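Local coordinates for protein dipicolinate synthase subunit A (Bacillus halodurans, PDB 3D4O) that probably serves as the NAD(P)-dependent oxidoreductase subunit of dipicolinate synthase, helping to make the dipicolinic acid of bacterial spores, at residues T69-K74 with S105-N110; C98-G103 with R118-L123. All coordinates share one frame; numbering follows the deposited sequence.

Interaction 1. Residues T69-K74 with S105-N110; sequences TNEAGK and SNTYLN
With CG beside the backbone N (chi1 -65°) and a second bend at chi2, the side chain of E71 doubles back from a CB that points away and brings its carboxylate to the first turn of helix 107-116, whereas Y108, its CG anti to the backbone N (chi1 172°), swings its ring against the turn at 70-73. Two donors of the helix grip E71 OE1. The backbone N of Y108 reaches the syn lone pair of E71 OE1 at 3.0 Å, and T107 OG1 donates to the same oxygen at 2.8 Å from above the carboxylate plane. N106 slides past E71 in the opposite direction, the amide stacked on the carboxylate with their planes 26° apart and N106 CB lying 3.3 Å from E71 OE2. That amide also caps the helix, for L109 N donates to N106 OD1 at 2.7 Å, nearly end-on to the carbonyl. The Y108 ring covers the type I turn from N70 to G73: G73 N sits 3.6 Å above the centre of one ring face, and the hydroxyl goes on to a hydrogen bond with the backbone O of L86. The turn is itself held by N70 OD1, which accepts from A72 N at 2.8 Å and from K74 N, the two arriving from opposite faces of its amide plane. The helix dipole would probably help to stabilise the charge that E71 brings from the 69-74 loop; the motif is an Asn N-cap at N106, with an Asx turn and type I turn at N70-G73 packed against it.

Interaction 2. Residues C98-G103 with R118-L123; sequences CVVYSG and RTLVKL
V100 and L120 pair at the middle of two parallel strands, 99-102 and 119-122, which are the two strands of a beta-alpha-beta unit, linked by helix 107-116, in a six-stranded, Rossmann-like sheet of order 3-2-1-4-5-6; 119-122 is the outermost strand on its side within the chain. Their axes pass 4.8 Å apart, with 20° between their directions. The backbone bonds follow the parallel pattern, in which V100 and S102 each use both N and O to reach the residues flanking their partners. V100 N donates to T119 O at 3.1 Å and V121 N returns a bond to V100 O; S102 N then meets V121 O at 2.7 Å, and L123 N closes on S102 O. Three of the four run nearly end-on to the carbonyl, while the last comes in tilted from its plane as the second strand ends. Weak CA-H...O contacts supplement these bonds, among them L120 CA to V100 O.

Van der Waals contacts divide between the two faces. On the face bearing V100 and L120, their side chains cross at a slant, V100 CG1, anti to its own N (chi1 -178°), meeting L120 CD1 at 3.8 Å; M113 of helix 107-116 covers both. On the other face Y101 and V121 lie side by side pointing the same way, Y101 CD2 being 3.6 Å from V121 CB, and L123 CD2 comes to the ring edge. L285, L288 and L289 of helix 274-289 also touch Y101, and an alanine here would probably open a gap between V121 and that helix. At the start of the pair R118 CD packs 3.5 Å from C98 O, while R118 NE bonds T94 OG1. The polar contact there is a water, which donates to C98 O at 2.6 Å and accepts from T119 N.

From the N terminus the chain reaches 69-74, in the loop after strand 61-63, then 98-103, 105-110 and 118-123. The segments therefore alternate, and the two contacts cross rather than nest. Interaction 1 closes a loop with 30 intervening residues, joining that loop to the start of helix 107-116; interaction 2 closes a shorter one of 14, spanned mostly by the same helix. Their centres are 13 Å apart, and they touch directly where S105 CB packs on K122 CD and N110 ND2 on L120 CD2, at 3.6 and 3.5 Å. Helix 107-116 thus connects the loop beyond strand 61-63 with the sheet edge at strand 119-122.

Interaction 1. Residues T69-K74 with S105-N110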
loop_
_atom_site.group_PDB
_atom_site.type_symbol
_atom_site.label_atom_id
_atom_site.label_comp_id
_atom_site.label_asym_id
_atom_site.label_seq_id
_atom_site.Cartn_x
_atom_site.Cartn_y
_atom_site.Cartn_z
ATOM N N THR C 69 17.439 -21.526 4.037
ATOM C CA THR C 69 17.645 -22.169 2.720
ATOM C C THR C 69 16.326 -22.798 2.321
ATOM O O THR C 69 15.373 -22.782 3.089
ATOM C CB THR C 69 18.688 -23.327 2.723
ATOM O OG1 THR C 69 18.187 -24.423 3.488
ATOM C CG2 THR C 69 20.019 -22.905 3.285
ATOM N N ASN C 70 16.241 -23.332 1.116
ATOM C CA ASN C 70 15.027 -24.084 0.756
ATOM C C ASN C 70 15.326 -25.527 1.066
ATOM O O ASN C 70 16.398 -25.848 1.588
ATOM C CB ASN C 70 14.550 -23.883 -0.684
ATOM C CG ASN C 70 15.449 -24.511 -1.734
ATOM O OD1 ASN C 70 16.477 -25.127 -1.454
ATOM N ND2 ASN C 70 15.049 -24.341 -2.974
ATOM N N GLU C 71 14.417 -26.411 0.692
ATOM C CA GLU C 71 14.567 -27.840 1.042
ATOM C C GLU C 71 15.718 -28.505 0.335
ATOM O O GLU C 71 16.079 -29.633 0.660
ATOM C CB GLU C 71 13.276 -28.613 0.799
ATOM C CG GLU C 71 12.126 -28.168 1.715
ATOM C CD GLU C 71 12.428 -28.391 3.203
ATOM O OE1 GLU C 71 13.437 -29.066 3.518
ATOM O OE2 GLU C 71 11.656 -27.898 4.062
ATOM N N ALA C 72 16.308 -27.792 -0.616
ATOM C CA ALA C 72 17.434 -28.328 -1.402
ATOM C C ALA C 72 18.739 -27.673 -0.986
ATOM O O ALA C 72 19.791 -27.935 -1.537
ATOM C CB ALA C 72 17.181 -28.126 -2.883
ATOM N N GLY C 73 18.631 -26.805 0.002
ATOM C CA GLY C 73 19.785 -26.124 0.581
ATOM C C GLY C 73 20.157 -24.879 -0.159
ATOM O O GLY C 73 21.217 -24.307 0.080
ATOM N N LYS C 74 19.265 -24.462 -1.051
ATOM C CA LYS C 74 19.479 -23.266 -1.882
ATOM C C LYS C 74 19.207 -21.971 -1.109
ATOM O O LYS C 74 18.189 -21.841 -0.436
ATOM C CB LYS C 74 18.688 -23.364 -3.195
ATOM C CG LYS C 74 19.134 -22.341 -4.244
ATOM C CD LYS C 74 18.162 -21.190 -4.419
ATOM C CE LYS C 74 17.410 -21.333 -5.747
ATOM N NZ LYS C 74 18.347 -21.200 -6.901
ATOM N N SER C 105 13.963 -21.828 9.919
ATOM C CA SER C 105 14.608 -23.023 9.372
ATOM C C SER C 105 13.582 -23.878 8.654
ATOM O O SER C 105 12.464 -23.450 8.360
ATOM C CB SER C 105 15.281 -23.859 10.461
ATOM O OG SER C 105 16.098 -24.900 9.907
ATOM N N ASN C 106 14.023 -25.080 8.343
ATOM C CA ASN C 106 13.173 -26.092 7.734
ATOM C C ASN C 106 13.772 -27.459 7.964
ATOM O O ASN C 106 14.800 -27.598 8.620
ATOM C CB ASN C 106 12.927 -25.855 6.249
ATOM C CG ASN C 106 14.178 -25.890 5.434
ATOM O OD1 ASN C 106 15.241 -26.289 5.903
ATOM N ND2 ASN C 106 14.065 -25.471 4.190
ATOM N N THR C 107 13.149 -28.460 7.374
ATOM C CA THR C 107 13.562 -29.833 7.612
ATOM C C THR C 107 14.971 -30.068 7.089
ATOM O O THR C 107 15.816 -30.651 7.773
ATOM C CB THR C 107 12.548 -30.836 7.017
ATOM O OG1 THR C 107 12.383 -30.568 5.624
ATOM C CG2 THR C 107 11.183 -30.690 7.696
ATOM N N TYR C 108 15.231 -29.564 5.889
ATOM C CA TYR C 108 16.552 -29.739 5.257
ATOM C C TYR C 108 17.639 -29.133 6.091
ATOM O O TYR C 108 18.661 -29.747 6.368
ATOM C CB TYR C 108 16.639 -29.050 3.896
ATOM C CG TYR C 108 18.049 -29.049 3.304
ATOM C CD1 TYR C 108 18.949 -28.022 3.570
ATOM C CD2 TYR C 108 18.469 -30.067 2.460
ATOM C CE1 TYR C 108 20.237 -28.032 3.018
ATOM C CE2 TYR C 108 19.738 -30.078 1.918
ATOM C CZ TYR C 108 20.613 -29.061 2.190
ATOM O OH TYR C 108 21.874 -29.101 1.634
ATOM N N LEU C 109 17.404 -27.884 6.455
ATOM C CA LEU C 109 18.399 -27.130 7.214
ATOM C C LEU C 109 18.579 -27.761 8.583
ATOM O O LEU C 109 19.711 -27.940 9.051
ATOM C CB LEU C 109 18.024 -25.636 7.314
ATOM C CG LEU C 109 19.117 -24.746 7.912
ATOM C CD1 LEU C 109 20.420 -24.971 7.116
ATOM C CD2 LEU C 109 18.703 -23.281 7.940
ATOM N N ASN C 110 17.457 -28.124 9.191
ATOM C CA ASN C 110 17.462 -28.747 10.530
ATOM C C ASN C 110 18.207 -30.074 10.519
ATOM O O ASN C 110 18.832 -30.473 11.503
ATOM C CB ASN C 110 16.050 -28.996 11.074
ATOM C CG ASN C 110 15.341 -27.728 11.484
ATOM O OD1 ASN C 110 14.109 -27.683 11.496
ATOM N ND2 ASN C 110 16.106 -26.687 11.816
#

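Interaction 2. Residues C98-G103 with R118-L123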
loop_
_atom_site.group_PDB
_atom_site.type_symbol
_atom_site.label_atom_id
_atom_site.label_comp_id
_atom_site.label_asym_id
_atom_site.label_seq_id
_atom_site.Cartn_x
_atom_site.Cartn_y
_atom_site.Cartn_z
ATOM N N CYS C 98 31.539 -23.211 15.484
ATOM C CA CYS C 98 30.811 -22.436 14.455
ATOM C C CYS C 98 29.317 -22.513 14.656
ATOM O O CYS C 98 28.759 -23.570 14.888
ATOM C CB CYS C 98 31.167 -22.898 13.030
ATOM S SG CYS C 98 30.407 -21.867 11.678
ATOM N N VAL C 99 28.685 -21.355 14.563
ATOM C CA VAL C 99 27.236 -21.217 14.722
ATOM C C VAL C 99 26.603 -20.656 13.452
ATOM O O VAL C 99 27.130 -19.751 12.796
ATOM C CB VAL C 99 26.879 -20.302 15.935
ATOM C CG1 VAL C 99 25.385 -20.102 16.068
ATOM C CG2 VAL C 99 27.470 -20.874 17.207
ATOM N N VAL C 100 25.461 -21.238 13.130
ATOM C CA VAL C 100 24.700 -20.837 11.977
ATOM C C VAL C 100 23.544 -20.024 12.464
ATOM O O VAL C 100 22.855 -20.418 13.399
ATOM C CB VAL C 100 24.149 -22.047 11.233
ATOM C CG1 VAL C 100 23.408 -21.578 10.000
ATOM C CG2 VAL C 100 25.276 -22.990 10.882
ATOM N N TYR C 101 23.355 -18.873 11.836
ATOM C CA TYR C 101 22.247 -17.956 12.171
ATOM C C TYR C 101 21.257 -17.815 11.034
ATOM O O TYR C 101 21.609 -17.557 9.891
ATOM C CB TYR C 101 22.759 -16.530 12.541
ATOM C CG TYR C 101 23.514 -16.451 13.848
ATOM C CD1 TYR C 101 24.885 -16.652 13.892
ATOM C CD2 TYR C 101 22.847 -16.156 15.044
ATOM C CE1 TYR C 101 25.585 -16.583 15.091
ATOM C CE2 TYR C 101 23.526 -16.088 16.247
ATOM C CZ TYR C 101 24.899 -16.306 16.265
ATOM O OH TYR C 101 25.594 -16.227 17.445
ATOM N N SER C 102 19.996 -17.957 11.368
ATOM C CA SER C 102 18.945 -17.789 10.377
ATOM C C SER C 102 17.777 -17.009 10.997
ATOM O O SER C 102 17.820 -16.566 12.152
ATOM C CB SER C 102 18.476 -19.170 9.888
ATOM O OG SER C 102 17.574 -19.073 8.805
ATOM N N GLY C 103 16.738 -16.841 10.201
ATOM C CA GLY C 103 15.494 -16.220 10.681
ATOM C C GLY C 103 14.681 -17.420 11.125
ATOM O O GLY C 103 14.379 -17.626 12.317
ATOM N N ARG C 118 26.136 -29.015 14.561
ATOM C CA ARG C 118 26.343 -27.559 14.664
ATOM C C ARG C 118 25.109 -26.869 15.216
ATOM O O ARG C 118 23.972 -27.274 14.960
ATOM C CB ARG C 118 26.718 -26.942 13.310
ATOM C CG ARG C 118 28.079 -27.362 12.794
ATOM C CD ARG C 118 29.191 -26.791 13.657
ATOM N NE ARG C 118 30.511 -27.256 13.239
ATOM C CZ ARG C 118 30.993 -28.459 13.525
ATOM N NH1 ARG C 118 30.246 -29.332 14.184
ATOM N NH2 ARG C 118 32.204 -28.807 13.125
ATOM N N THR C 119 25.364 -25.833 16.002
ATOM C CA THR C 119 24.290 -25.056 16.636
ATOM C C THR C 119 23.644 -24.141 15.629
ATOM O O THR C 119 24.304 -23.525 14.805
ATOM C CB THR C 119 24.805 -24.245 17.837
ATOM O OG1 THR C 119 25.229 -25.155 18.867
ATOM C CG2 THR C 119 23.716 -23.331 18.393
ATOM N N LEU C 120 22.326 -24.078 15.714
ATOM C CA LEU C 120 21.522 -23.227 14.854
ATOM C C LEU C 120 20.658 -22.291 15.663
ATOM O O LEU C 120 19.904 -22.704 16.544
ATOM C CB LEU C 120 20.621 -24.076 13.963
ATOM C CG LEU C 120 19.622 -23.372 13.059
ATOM C CD1 LEU C 120 20.320 -22.575 11.954
ATOM C CD2 LEU C 120 18.689 -24.418 12.480
ATOM N N VAL C 121 20.796 -21.015 15.335
ATOM C CA VAL C 121 20.015 -19.960 15.937
ATOM C C VAL C 121 19.033 -19.388 14.925
ATOM O O VAL C 121 19.389 -18.836 13.901
ATOM C CB VAL C 121 20.914 -18.852 16.494
ATOM C CG1 VAL C 121 20.061 -17.708 17.022
ATOM C CG2 VAL C 121 21.799 -19.406 17.583
ATOM N N LYS C 122 17.770 -19.553 15.254
ATOM C CA LYS C 122 16.673 -19.062 14.458
ATOM C C LYS C 122 16.200 -17.783 15.120
ATOM O O LYS C 122 15.454 -17.817 16.111
ATOM C CB LYS C 122 15.544 -20.096 14.412
ATOM C CG LYS C 122 15.876 -21.353 13.613
ATOM C CD LYS C 122 14.797 -22.408 13.764
ATOM C CE LYS C 122 15.000 -23.289 15.003
ATOM N NZ LYS C 122 16.163 -24.222 14.870
ATOM N N LEU C 123 16.637 -16.663 14.559
ATOM C CA LEU C 123 16.367 -15.354 15.148
ATOM C C LEU C 123 14.898 -15.052 15.300
ATOM O O LEU C 123 14.507 -14.286 16.202
ATOM C CB LEU C 123 17.064 -14.214 14.372
ATOM C CG LEU C 123 18.610 -14.284 14.410
ATOM C CD1 LEU C 123 19.227 -13.144 13.586
ATOM C CD2 LEU C 123 19.177 -14.297 15.863
HETATM O O HOH W 1 27.952 -24.952 16.971
#